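Local coordinates for protein 2-oxoadipate dioxygenase/decarboxylase (Pseudomonas putida, PDB 6W1G) that catalyses the iron(II)-dependent, dioxygen-consuming decarboxylation and hydroxylation of 2-oxoadipate to D-2-hydroxyglutarate, a step of D-lysine catabolism, at residues 14-19 with 124-129; 84-89 with 163-168; 88-93 with 180-185; 155-160 with 187-192. All coordinates share one frame; numbering follows the deposited sequence.

The four contacts adjoin one another in the layer of helices beside the five-stranded sheet that holds His70 and His226. Contacts 1 and 3 are buried and mainly apolar; contact 4 is mostly polar. In contact 1 the side chain of Phe126 is about 10 Å from the nickel ion, which occupies the iron(II) site of His70, His226 and Glu294. Contacts 2 and 3, centred about 7 Å apart, share Phe88 and Ala89, and Phe182 touches Leu87 and Ile165. A probable hydrogen bond between Thr158 OG1 and Glu185 OE1 (2.7 Å) ties contact 4 to contact 3. Ile156 of contact 4 lies about 9 Å, side chain to side chain, from Arg74, a 2-oxoadipate-binding residue thought important for specificity.

Contact 1 of 4, residues 14-19 with 124-129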
loop_
_atom_site.group_PDB
_atom_site.type_symbol
_atom_site.label_atom_id
_atom_site.label_comp_id
_atom_site.label_asym_id
_atom_site.label_seq_id
_atom_site.Cartn_x
_atom_site.Cartn_y
_atom_site.Cartn_z
ATOM N N ALA A 14 8.517 12.043 -1.214
ATOM C CA ALA A 14 8.050 12.515 0.098
ATOM C C ALA A 14 7.242 13.780 -0.040
ATOM O O ALA A 14 6.203 13.957 0.621
ATOM C CB ALA A 14 9.251 12.736 1.015
ATOM N N GLN A 15 7.702 14.700 -0.893
ATOM C CA GLN A 15 6.977 15.948 -1.113
ATOM C C GLN A 15 5.611 15.711 -1.749
ATOM O O GLN A 15 4.608 16.359 -1.388
ATOM C CB GLN A 15 7.817 16.865 -1.986
ATOM C CG GLN A 15 8.982 17.482 -1.250
ATOM C CD GLN A 15 9.921 18.228 -2.149
ATOM O OE1 GLN A 15 9.796 18.186 -3.369
ATOM N NE2 GLN A 15 10.884 18.899 -1.552
ATOM N N PHE A 16 5.547 14.784 -2.698
ATOM C CA PHE A 16 4.288 14.461 -3.348
ATOM C C PHE A 16 3.308 13.843 -2.369
ATOM O O PHE A 16 2.127 14.222 -2.334
ATOM C CB PHE A 16 4.547 13.512 -4.528
ATOM C CG PHE A 16 3.315 13.100 -5.275
ATOM C CD1 PHE A 16 2.719 13.944 -6.195
ATOM C CD2 PHE A 16 2.739 11.875 -5.062
ATOM C CE1 PHE A 16 1.564 13.564 -6.886
ATOM C CE2 PHE A 16 1.592 11.513 -5.741
ATOM C CZ PHE A 16 1.002 12.359 -6.644
ATOM N N SER A 17 3.773 12.897 -1.543
ATOM C CA SER A 17 2.901 12.282 -0.550
ATOM C C SER A 17 2.339 13.355 0.374
ATOM O O SER A 17 1.150 13.368 0.723
ATOM C CB SER A 17 3.686 11.265 0.231
ATOM O OG SER A 17 2.876 10.697 1.235
ATOM N N ALA A 18 3.204 14.264 0.847
ATOM C CA ALA A 18 2.738 15.313 1.750
ATOM C C ALA A 18 1.741 16.246 1.085
ATOM O O ALA A 18 0.728 16.643 1.699
ATOM C CB ALA A 18 3.926 16.131 2.271
ATOM N N ALA A 19 1.994 16.602 -0.184
ATOM C CA ALA A 19 1.058 17.478 -0.903
ATOM C C ALA A 19 -0.265 16.772 -1.154
ATOM O O ALA A 19 -1.332 17.403 -1.083
ATOM C CB ALA A 19 1.688 17.960 -2.212
ATOM N N SER A 124 10.819 7.746 2.149
ATOM C CA SER A 124 9.373 7.796 1.972
ATOM C C SER A 124 8.846 6.449 1.543
ATOM O O SER A 124 9.224 5.966 0.451
ATOM C CB SER A 124 8.933 8.817 0.932
ATOM O OG SER A 124 7.515 8.726 0.753
ATOM N N PRO A 125 7.916 5.854 2.297
ATOM C CA PRO A 125 7.338 4.580 1.898
ATOM C C PRO A 125 6.020 4.741 1.150
ATOM O O PRO A 125 5.240 3.787 1.025
ATOM C CB PRO A 125 7.092 3.887 3.234
ATOM C CG PRO A 125 6.681 5.020 4.099
ATOM C CD PRO A 125 7.576 6.190 3.702
ATOM N N PHE A 126 5.769 5.929 0.611
ATOM C CA PHE A 126 4.521 6.167 -0.119
ATOM C C PHE A 126 4.338 5.164 -1.233
ATOM O O PHE A 126 5.264 4.907 -2.013
ATOM C CB PHE A 126 4.532 7.586 -0.675
ATOM C CG PHE A 126 3.275 8.014 -1.318
ATOM C CD1 PHE A 126 2.096 8.071 -0.593
ATOM C CD2 PHE A 126 3.260 8.412 -2.644
ATOM C CE1 PHE A 126 0.913 8.512 -1.189
ATOM C CE2 PHE A 126 2.106 8.877 -3.231
ATOM C CZ PHE A 126 0.926 8.922 -2.499
ATOM N N ARG A 127 3.121 4.662 -1.357
ATOM C CA ARG A 127 2.747 3.755 -2.450
ATOM C C ARG A 127 1.434 4.229 -3.037
ATOM O O ARG A 127 0.631 4.826 -2.331
ATOM C CB ARG A 127 2.479 2.282 -2.069
ATOM C CG ARG A 127 3.323 1.662 -1.041
ATOM C CD ARG A 127 2.607 1.648 0.290
ATOM N NE ARG A 127 3.449 1.050 1.251
ATOM C CZ ARG A 127 3.515 1.413 2.541
ATOM N NH1 ARG A 127 4.344 0.848 3.364
ATOM N NH2 ARG A 127 2.713 2.371 3.014
ATOM N N VAL A 128 1.230 3.938 -4.329
ATOM C CA VAL A 128 -0.042 4.201 -4.967
ATOM C C VAL A 128 -0.541 2.915 -5.602
ATOM O O VAL A 128 0.030 2.442 -6.605
ATOM C CB VAL A 128 -0.041 5.348 -5.956
ATOM C CG1 VAL A 128 -1.454 5.492 -6.573
ATOM C CG2 VAL A 128 0.373 6.629 -5.276
ATOM N N PHE A 129 -1.589 2.337 -5.010
ATOM C CA PHE A 129 -2.272 1.167 -5.554
ATOM C C PHE A 129 -3.102 1.635 -6.738
ATOM O O PHE A 129 -3.939 2.532 -6.585
ATOM C CB PHE A 129 -3.175 0.575 -4.479
ATOM C CG PHE A 129 -3.768 -0.755 -4.832
ATOM C CD1 PHE A 129 -5.001 -0.865 -5.451
ATOM C CD2 PHE A 129 -3.067 -1.917 -4.576
ATOM C CE1 PHE A 129 -5.515 -2.105 -5.755
ATOM C CE2 PHE A 129 -3.602 -3.160 -4.889
ATOM C CZ PHE A 129 -4.809 -3.244 -5.475
#
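Ser17 and Phe126 each swing the first side-chain bond opposite the backbone N, with chi1 of 178° and -174°, and this brings the serine over one face of the phenylalanine ring. The contact sets helix 9-27 against the entry to strand 127-133, the last strand of a beta-alpha-beta-beta-beta unit characteristic of the vicinal oxygen chelate (glyoxalase) fold. Ser17 CB makes a CH-pi contact 3.9 Å from the centroid of the Phe126 ring, lying nearer the rim than the centre. Its OG comes 3.3 Å from Phe126 CD1, yet the hydroxyl is satisfied by a hydrogen bond with Arg69, so a small polar residue fits in this buried place. Phe16 brings its edge to the other ring: its CD2 is 3.6 Å from Phe126 CE2, which lies near the plane of the Phe16 ring. The two planes meet at 63°, an oblique pairing between helix and strand. The ring of Phe126 is thus packed from the helix side, while its side chain lies about 6 Å from that of the metal ligand His70. Ser124 shapes the approach, since its OG accepts from Phe126 N at 3.3 Å in an ST turn just after helix 118-123. One turn before Ser17, Ala14 CB rests on Ser124 CB at 3.9 Å, close because neither side chain is bulky.

Contact 2 of 4, residues 84-89 with 163-168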
loop_
_atom_site.group_PDB
_atom_site.type_symbol
_atom_site.label_atom_id
_atom_site.label_comp_id
_atom_site.label_asym_id
_atom_site.label_seq_id
_atom_site.Cartn_x
_atom_site.Cartn_y
_atom_site.Cartn_z
ATOM N N ILE A 84 1.083 6.850 -16.337
ATOM C CA ILE A 84 1.220 6.999 -14.909
ATOM C C ILE A 84 2.431 6.256 -14.356
ATOM O O ILE A 84 3.059 6.741 -13.409
ATOM C CB ILE A 84 -0.099 6.682 -14.223
ATOM C CG1 ILE A 84 -0.227 7.671 -13.083
ATOM C CG2 ILE A 84 -0.219 5.357 -13.907
ATOM C CD1 ILE A 84 -1.594 7.774 -12.618
ATOM N N ALA A 85 2.837 5.136 -14.969
ATOM C CA ALA A 85 4.087 4.513 -14.565
ATOM C C ALA A 85 5.255 5.451 -14.765
ATOM O O ALA A 85 6.168 5.516 -13.934
ATOM C CB ALA A 85 4.298 3.230 -15.346
ATOM N N ARG A 86 5.266 6.190 -15.887
ATOM C CA ARG A 86 6.338 7.157 -16.130
ATOM C C ARG A 86 6.312 8.295 -15.120
ATOM O O ARG A 86 7.345 8.777 -14.677
ATOM C CB ARG A 86 6.252 7.713 -17.553
ATOM C CG ARG A 86 6.477 6.664 -18.609
ATOM C CD ARG A 86 6.160 7.237 -19.997
ATOM N NE ARG A 86 7.033 8.357 -20.335
ATOM C CZ ARG A 86 6.638 9.493 -20.879
ATOM N NH1 ARG A 86 5.352 9.706 -21.169
ATOM N NH2 ARG A 86 7.544 10.436 -21.119
ATOM N N LEU A 87 5.109 8.774 -14.777
ATOM C CA LEU A 87 4.943 9.792 -13.755
ATOM C C LEU A 87 5.525 9.332 -12.424
ATOM O O LEU A 87 6.295 10.055 -11.773
ATOM C CB LEU A 87 3.446 10.118 -13.626
ATOM C CG LEU A 87 3.041 11.278 -12.736
ATOM C CD1 LEU A 87 1.715 11.892 -13.206
ATOM C CD2 LEU A 87 2.951 10.848 -11.292
ATOM N N PHE A 88 5.155 8.126 -12.006
ATOM C CA PHE A 88 5.640 7.622 -10.736
ATOM C C PHE A 88 7.131 7.304 -10.752
ATOM O O PHE A 88 7.779 7.407 -9.706
ATOM C CB PHE A 88 4.800 6.408 -10.313
ATOM C CG PHE A 88 3.399 6.719 -9.895
ATOM C CD1 PHE A 88 3.125 7.770 -9.076
ATOM C CD2 PHE A 88 2.354 5.900 -10.299
ATOM C CE1 PHE A 88 1.822 8.025 -8.673
ATOM C CE2 PHE A 88 1.092 6.164 -9.910
ATOM C CZ PHE A 88 0.824 7.227 -9.115
ATOM N N ALA A 89 7.684 6.982 -11.903
ATOM C CA ALA A 89 9.116 6.733 -11.985
ATOM C C ALA A 89 9.931 7.989 -11.684
ATOM O O ALA A 89 11.033 7.875 -11.150
ATOM C CB ALA A 89 9.475 6.168 -13.371
ATOM N N GLU A 163 5.542 17.315 -19.937
ATOM C CA GLU A 163 6.825 17.904 -20.294
ATOM C C GLU A 163 7.883 17.563 -19.261
ATOM O O GLU A 163 9.026 17.249 -19.607
ATOM C CB GLU A 163 6.686 19.420 -20.404
ATOM C CG GLU A 163 5.914 19.893 -21.594
ATOM C CD GLU A 163 5.586 21.361 -21.565
ATOM O OE1 GLU A 163 5.910 22.116 -20.606
ATOM O OE2 GLU A 163 4.940 21.790 -22.539
ATOM N N LEU A 164 7.525 17.667 -17.966
ATOM C CA LEU A 164 8.525 17.458 -16.928
ATOM C C LEU A 164 8.881 15.983 -16.785
ATOM O O LEU A 164 10.043 15.667 -16.492
ATOM C CB LEU A 164 8.020 18.041 -15.614
ATOM C CG LEU A 164 8.044 19.569 -15.573
ATOM C CD1 LEU A 164 7.188 20.113 -14.421
ATOM C CD2 LEU A 164 9.489 20.051 -15.420
ATOM N N ILE A 165 7.951 15.069 -17.049
ATOM C CA ILE A 165 8.266 13.639 -17.114
ATOM C C ILE A 165 9.291 13.377 -18.213
ATOM O O ILE A 165 10.322 12.714 -18.017
ATOM C CB ILE A 165 7.002 12.806 -17.331
ATOM C CG1 ILE A 165 6.071 12.913 -16.115
ATOM C CG2 ILE A 165 7.343 11.358 -17.573
ATOM C CD1 ILE A 165 4.686 12.375 -16.360
ATOM N N ALA A 166 9.046 13.945 -19.400
ATOM C CA ALA A 166 9.965 13.754 -20.526
ATOM C C ALA A 166 11.330 14.358 -20.221
ATOM O O ALA A 166 12.380 13.776 -20.557
ATOM C CB ALA A 166 9.350 14.325 -21.800
ATOM N N GLN A 167 11.336 15.550 -19.628
ATOM C CA GLN A 167 12.574 16.213 -19.254
ATOM C C GLN A 167 13.369 15.378 -18.258
ATOM O O GLN A 167 14.602 15.195 -18.402
ATOM C CB GLN A 167 12.266 17.574 -18.672
ATOM C CG GLN A 167 13.484 18.355 -18.304
ATOM C CD GLN A 167 13.140 19.679 -17.657
ATOM O OE1 GLN A 167 12.219 20.378 -18.098
ATOM N NE2 GLN A 167 13.900 20.062 -16.668
ATOM N N CYS A 168 12.689 14.847 -17.240
ATOM C CA CYS A 168 13.348 14.019 -16.238
ATOM C C CYS A 168 14.026 12.835 -16.902
ATOM O O CYS A 168 15.173 12.494 -16.586
ATOM C CB CYS A 168 12.326 13.572 -15.196
ATOM S SG CYS A 168 13.014 12.674 -13.855
#
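Ile165 is the residue that fills the interface, and its two branches serve different partners. The CD1 methyl reaches helix 78-90 at Leu87, 3.7 Å from Leu87 CA and 3.8 Å from Leu87 CB, so it packs against backbone and side-chain root together. The CG2 methyl instead lies over one face of the Arg86 guanidinium, toward its rim, with Ile165 CG2 3.7 Å from Arg86 NH2. The same methyl touches the aliphatic part of the arginine, 3.8 Å from Arg86 CB. A beta-branched residue suits this place because it presents methyl groups in two directions at once. At the outer margin Arg86 NH2 passes 4.1 Å from Ala166 CA, where a small side chain lets the guanidinium come close to the helix surface.

What positions the arginine lies just beyond. A bend at chi3 (62°) turns the guanidinium toward helix 159-171, roughly across its axis, and its NE forms a salt bridge with Glu169, which probably offsets its charge at the margin. The helix segments cross at 62° with axes 9.6 Å apart. Helix 78-90 is the helix of the beta-alpha-beta-beta-beta unit, between strands 69-75 and 94-100. Helices 159-171 and 176-188 pack on it, Phe182 touching both Leu87 and Ile165, while Phe88 points from the opposite side to Val128 and Thr130 on strand 127-133.

Contact 3 of 4, residues 88-93 with 180-185; sequences FAVMGM and ETFVQE
Apolar and CH-pi contacts carry most of this pairing, through Val90 and the ring of Phe182, which meet from opposite directions. Val90 CG1 sits over one face of the ring, 3.8 Å from the centroid and only 15° off the ring normal. Val90 CB adds a contact of 3.7 Å to Phe182 CZ, and the branched valine thus covers part of one face, CG1 above the ring and CB near CZ. The long phenylalanine suits the other side because it reaches across the distance between the two backbones, where Val90 CA and Phe182 CA are 9.0 Å apart.

Backbone hydrogen bonds fix the place of these side chains. Helix 78-90 ends in a Schellman motif, with Met93 N bonded to Phe88 O and Gly92 N to Ala89 O. Gly92 takes the left-handed conformation, phi 71°, that glycine adopts easily, and the chain turns off toward strand 94-100. Phe88 O also accepts from Met91 N, and its two donors arrive from opposite faces of the carbonyl plane.

A Met-aromatic contact comes next: Met91 SD lies at the edge of the Phe182 ring, in its plane, 5.3 Å from the centroid. Met91 CG approaches Phe182 CE2 obliquely at 3.9 Å. A turn at chi3 (-70°) then carries the terminal CE to the edge of the Phe88 ring, so this flexible chain touches two aromatic edges.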
loop_
_atom_site.group_PDB
_atom_site.type_symbol
_atom_site.label_atom_id
_atom_site.label_comp_id
_atom_site.label_asym_id
_atom_site.label_seq_id
_atom_site.Cartn_x
_atom_site.Cartn_y
_atom_site.Cartn_z
ATOM N N PHE A 88 5.155 8.126 -12.006
ATOM C CA PHE A 88 5.640 7.622 -10.736
ATOM C C PHE A 88 7.131 7.304 -10.752
ATOM O O PHE A 88 7.779 7.407 -9.706
ATOM C CB PHE A 88 4.800 6.408 -10.313
ATOM C CG PHE A 88 3.399 6.719 -9.895
ATOM C CD1 PHE A 88 3.125 7.770 -9.076
ATOM C CD2 PHE A 88 2.354 5.900 -10.299
ATOM C CE1 PHE A 88 1.822 8.025 -8.673
ATOM C CE2 PHE A 88 1.092 6.164 -9.910
ATOM C CZ PHE A 88 0.824 7.227 -9.115
ATOM N N ALA A 89 7.684 6.982 -11.903
ATOM C CA ALA A 89 9.116 6.733 -11.985
ATOM C C ALA A 89 9.931 7.989 -11.684
ATOM O O ALA A 89 11.033 7.875 -11.150
ATOM C CB ALA A 89 9.475 6.168 -13.371
ATOM N N VAL A 90 9.395 9.182 -11.958
ATOM C CA VAL A 90 10.071 10.431 -11.573
ATOM C C VAL A 90 10.336 10.444 -10.083
ATOM O O VAL A 90 11.316 11.016 -9.598
ATOM C CB VAL A 90 9.222 11.656 -11.998
ATOM C CG1 VAL A 90 9.835 12.937 -11.458
ATOM C CG2 VAL A 90 9.113 11.683 -13.507
ATOM N N MET A 91 9.432 9.830 -9.318
ATOM C CA MET A 91 9.494 9.768 -7.863
ATOM C C MET A 91 10.050 8.452 -7.344
ATOM O O MET A 91 9.808 8.103 -6.180
ATOM C CB MET A 91 8.105 10.027 -7.301
ATOM C CG MET A 91 7.604 11.383 -7.695
ATOM S SD MET A 91 6.044 11.853 -6.986
ATOM C CE MET A 91 5.036 10.841 -7.795
ATOM N N GLY A 92 10.776 7.706 -8.178
ATOM C CA GLY A 92 11.408 6.516 -7.692
ATOM C C GLY A 92 10.456 5.382 -7.372
ATOM O O GLY A 92 10.822 4.489 -6.594
ATOM N N MET A 93 9.252 5.401 -7.947
ATOM C CA MET A 93 8.242 4.398 -7.644
ATOM C C MET A 93 8.125 3.472 -8.824
ATOM O O MET A 93 7.905 3.956 -9.946
ATOM C CB MET A 93 6.913 5.104 -7.369
ATOM C CG MET A 93 6.983 5.970 -6.132
ATOM S SD MET A 93 5.648 7.203 -5.978
ATOM C CE MET A 93 4.346 6.088 -5.538
ATOM N N GLU A 180 9.428 20.833 -7.702
ATOM C CA GLU A 180 8.255 21.460 -7.098
ATOM C C GLU A 180 7.142 21.681 -8.126
ATOM O O GLU A 180 5.966 21.397 -7.859
ATOM C CB GLU A 180 8.596 22.754 -6.383
ATOM C CG GLU A 180 7.367 23.256 -5.581
ATOM C CD GLU A 180 6.629 22.115 -4.839
ATOM O OE1 GLU A 180 7.278 21.452 -4.003
ATOM O OE2 GLU A 180 5.429 21.861 -5.106
ATOM N N THR A 181 7.497 22.150 -9.331
ATOM C CA THR A 181 6.498 22.309 -10.372
ATOM C C THR A 181 5.893 20.961 -10.729
ATOM O O THR A 181 4.674 20.833 -10.901
ATOM C CB THR A 181 7.113 22.976 -11.598
ATOM O OG1 THR A 181 7.684 24.229 -11.208
ATOM C CG2 THR A 181 6.080 23.177 -12.709
ATOM N N PHE A 182 6.741 19.949 -10.855
ATOM C CA PHE A 182 6.268 18.596 -11.144
ATOM C C PHE A 182 5.232 18.119 -10.119
ATOM O O PHE A 182 4.205 17.538 -10.486
ATOM C CB PHE A 182 7.456 17.613 -11.238
ATOM C CG PHE A 182 7.026 16.186 -11.327
ATOM C CD1 PHE A 182 6.589 15.625 -12.514
ATOM C CD2 PHE A 182 6.960 15.430 -10.167
ATOM C CE1 PHE A 182 6.144 14.295 -12.498
ATOM C CE2 PHE A 182 6.546 14.133 -10.186
ATOM C CZ PHE A 182 6.132 13.582 -11.338
ATOM N N VAL A 183 5.527 18.305 -8.817
ATOM C CA VAL A 183 4.600 17.834 -7.800
ATOM C C VAL A 183 3.262 18.517 -7.965
ATOM O O VAL A 183 2.217 17.870 -7.915
ATOM C CB VAL A 183 5.218 18.049 -6.404
ATOM C CG1 VAL A 183 4.152 17.912 -5.334
ATOM C CG2 VAL A 183 6.351 17.039 -6.190
ATOM N N GLN A 184 3.284 19.824 -8.199
ATOM C CA GLN A 184 2.017 20.529 -8.318
ATOM C C GLN A 184 1.248 20.100 -9.559
ATOM O O GLN A 184 0.008 19.982 -9.527
ATOM C CB GLN A 184 2.275 22.015 -8.299
ATOM C CG GLN A 184 2.675 22.518 -6.878
ATOM C CD GLN A 184 1.767 22.076 -5.666
ATOM O OE1 GLN A 184 0.524 22.163 -5.706
ATOM N NE2 GLN A 184 2.410 21.590 -4.598
ATOM N N GLU A 185 1.955 19.909 -10.671
ATOM C CA GLU A 185 1.278 19.506 -11.889
ATOM C C GLU A 185 0.752 18.101 -11.800
ATOM O O GLU A 185 -0.346 17.805 -12.276
ATOM C CB GLU A 185 2.216 19.688 -13.076
ATOM C CG GLU A 185 2.541 21.109 -13.390
ATOM C CD GLU A 185 1.354 21.929 -13.925
ATOM O OE1 GLU A 185 0.392 21.351 -14.470
ATOM O OE2 GLU A 185 1.420 23.176 -13.825
#

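Contact 4 of 4, residues 155-160 with 187-192; sequences QIFTSR and LHTFRW
Phe157 offers its ring obliquely to Thr189, with Phe157 CD1 3.8 Å from Thr189 OG1, while one face of the same ring is covered by CG1 of the adjacent Ile156. The His188 ring has Arg191 CD in plane at its edge and accepts a hydrogen bond from Arg191 NE on ND1, a bond that braces the type I turn running from His188 to Arg191. Thr158 CG2 packs beside this histidine, 4.0 Å from His188 CB. Thr189 CB lies over the centre of the Phe190 ring.

Thr158 suits the N-cap of helix 159-171: its chi1 of 72° leaves the methyl facing His188, while OG1 receives Ala161 N and pairs with Glu185. Two waters bridge the loops. One donates to both Ile156 O and Thr189 O, at 3.0 Å each. The other accepts from Thr158 N at 2.9 Å and is hydrogen-bonded to Thr189 OG1 at 2.6 Å.

Thr189 OG1 also approaches Ile156 O, at 3.2 Å. The start of helix 159-171 and the end of helix 176-188 are therefore joined partly through two waters that link main-chain groups and the Thr189 hydroxyl, beside the direct packing of Thr158 on His188.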
loop_
_atom_site.group_PDB
_atom_site.type_symbol
_atom_site.label_atom_id
_atom_site.label_comp_id
_atom_site.label_asym_id
_atom_site.label_seq_id
_atom_site.Cartn_x
_atom_site.Cartn_y
_atom_site.Cartn_z
ATOM N N GLN A 155 -8.024 13.548 -21.324
ATOM C CA GLN A 155 -6.593 13.745 -21.097
ATOM C C GLN A 155 -6.353 14.033 -19.618
ATOM O O GLN A 155 -6.518 15.170 -19.170
ATOM C CB GLN A 155 -6.042 14.885 -21.937
ATOM C CG GLN A 155 -4.579 15.246 -21.619
ATOM C CD GLN A 155 -3.594 14.073 -21.717
ATOM O OE1 GLN A 155 -3.281 13.448 -20.717
ATOM N NE2 GLN A 155 -3.091 13.799 -22.919
ATOM N N ILE A 156 -5.959 13.016 -18.865
ATOM C CA ILE A 156 -5.875 13.159 -17.417
ATOM C C ILE A 156 -4.614 13.834 -16.909
ATOM O O ILE A 156 -4.545 14.174 -15.734
ATOM C CB ILE A 156 -6.082 11.795 -16.733
ATOM C CG1 ILE A 156 -4.903 10.853 -16.964
ATOM C CG2 ILE A 156 -7.433 11.179 -17.146
ATOM C CD1 ILE A 156 -4.987 9.598 -16.132
ATOM N N PHE A 157 -3.594 14.024 -17.729
ATOM C CA PHE A 157 -2.350 14.651 -17.342
ATOM C C PHE A 157 -2.244 16.041 -17.939
ATOM O O PHE A 157 -2.580 16.242 -19.119
ATOM C CB PHE A 157 -1.174 13.855 -17.853
ATOM C CG PHE A 157 -1.224 12.403 -17.458
ATOM C CD1 PHE A 157 -0.958 12.000 -16.165
ATOM C CD2 PHE A 157 -1.626 11.437 -18.385
ATOM C CE1 PHE A 157 -1.032 10.634 -15.829
ATOM C CE2 PHE A 157 -1.705 10.104 -18.055
ATOM C CZ PHE A 157 -1.410 9.700 -16.802
ATOM N N THR A 158 -1.765 16.994 -17.150
ATOM C CA THR A 158 -1.516 18.306 -17.716
ATOM C C THR A 158 -0.334 18.249 -18.666
ATOM O O THR A 158 0.569 17.418 -18.551
ATOM C CB THR A 158 -1.266 19.377 -16.664
ATOM O OG1 THR A 158 0.015 19.156 -16.076
ATOM C CG2 THR A 158 -2.350 19.392 -15.585
ATOM N N SER A 159 -0.352 19.154 -19.643
ATOM C CA SER A 159 0.756 19.215 -20.576
ATOM C C SER A 159 2.075 19.490 -19.856
ATOM O O SER A 159 3.122 18.937 -20.250
ATOM C CB SER A 159 0.493 20.263 -21.656
ATOM O OG SER A 159 -0.545 19.838 -22.510
ATOM N N ARG A 160 2.048 20.340 -18.822
ATOM C CA ARG A 160 3.277 20.634 -18.094
ATOM C C ARG A 160 3.796 19.382 -17.364
ATOM O O ARG A 160 5.006 19.128 -17.331
ATOM C CB ARG A 160 3.074 21.792 -17.115
ATOM C CG ARG A 160 4.368 22.317 -16.526
ATOM C CD ARG A 160 5.116 23.180 -17.549
ATOM N NE ARG A 160 6.409 23.598 -16.987
ATOM C CZ ARG A 160 7.596 23.121 -17.347
ATOM N NH1 ARG A 160 7.715 22.237 -18.346
ATOM N NH2 ARG A 160 8.662 23.518 -16.690
ATOM N N LEU A 187 -0.181 16.592 -9.120
ATOM C CA LEU A 187 -1.293 16.543 -8.190
ATOM C C LEU A 187 -2.614 16.832 -8.878
ATOM O O LEU A 187 -3.647 16.290 -8.477
ATOM C CB LEU A 187 -1.029 17.574 -7.104
ATOM C CG LEU A 187 -1.779 17.479 -5.786
ATOM C CD1 LEU A 187 -1.437 16.210 -5.106
ATOM C CD2 LEU A 187 -1.407 18.682 -4.935
ATOM N N HIS A 188 -2.597 17.662 -9.929
ATOM C CA HIS A 188 -3.837 17.964 -10.604
ATOM C C HIS A 188 -4.532 16.715 -11.128
ATOM O O HIS A 188 -5.771 16.663 -11.193
ATOM C CB HIS A 188 -3.566 18.919 -11.762
ATOM C CG HIS A 188 -3.183 20.300 -11.362
ATOM N ND1 HIS A 188 -3.819 21.001 -10.354
ATOM C CD2 HIS A 188 -2.262 21.142 -11.884
ATOM C CE1 HIS A 188 -3.285 22.210 -10.262
ATOM N NE2 HIS A 188 -2.342 22.323 -11.184
ATOM N N THR A 189 -3.755 15.679 -11.475
ATOM C CA THR A 189 -4.331 14.456 -12.015
ATOM C C THR A 189 -5.300 13.826 -11.046
ATOM O O THR A 189 -6.236 13.152 -11.479
ATOM C CB THR A 189 -3.216 13.495 -12.387
ATOM O OG1 THR A 189 -2.426 14.109 -13.390
ATOM C CG2 THR A 189 -3.708 12.233 -12.988
ATOM N N PHE A 190 -5.075 14.027 -9.740
ATOM C CA PHE A 190 -5.745 13.274 -8.685
ATOM C C PHE A 190 -6.746 14.087 -7.889
ATOM O O PHE A 190 -7.345 13.571 -6.934
ATOM C CB PHE A 190 -4.679 12.693 -7.759
ATOM C CG PHE A 190 -3.620 11.932 -8.521
ATOM C CD1 PHE A 190 -3.944 10.770 -9.204
ATOM C CD2 PHE A 190 -2.355 12.443 -8.667
ATOM C CE1 PHE A 190 -3.026 10.110 -9.937
ATOM C CE2 PHE A 190 -1.400 11.757 -9.413
ATOM C CZ PHE A 190 -1.743 10.587 -10.053
ATOM N N ARG A 191 -7.005 15.313 -8.297
ATOM C CA ARG A 191 -7.957 16.143 -7.587
ATOM C C ARG A 191 -9.390 15.708 -7.870
ATOM O O ARG A 191 -9.710 15.229 -8.966
ATOM C CB ARG A 191 -7.809 17.573 -8.065
ATOM C CG ARG A 191 -6.643 18.280 -7.549
ATOM C CD ARG A 191 -6.658 19.755 -7.965
ATOM N NE ARG A 191 -5.359 20.319 -7.644
ATOM C CZ ARG A 191 -5.030 20.768 -6.446
ATOM N NH1 ARG A 191 -5.919 20.736 -5.473
ATOM N NH2 ARG A 191 -3.822 21.250 -6.222
ATOM N N TRP A 192 -10.273 15.967 -6.907
ATOM C CA TRP A 192 -11.683 15.703 -7.116
ATOM C C TRP A 192 -12.292 16.775 -8.014
ATOM O O TRP A 192 -12.053 17.965 -7.816
ATOM C CB TRP A 192 -12.402 15.749 -5.760
ATOM C CG TRP A 192 -13.860 15.416 -5.875
ATOM C CD1 TRP A 192 -14.901 16.291 -6.020
ATOM C CD2 TRP A 192 -14.433 14.098 -5.884
ATOM N NE1 TRP A 192 -16.086 15.600 -6.114
ATOM C CE2 TRP A 192 -15.824 14.255 -6.027
ATOM C CE3 TRP A 192 -13.903 12.811 -5.779
ATOM C CZ2 TRP A 192 -16.689 13.171 -6.082
ATOM C CZ3 TRP A 192 -14.780 11.721 -5.814
ATOM C CH2 TRP A 192 -16.150 11.915 -5.970
HETATM O O HOH W 1 -7.057 14.114 -14.177
HETATM O O HOH W 2 -1.165 16.177 -14.415
#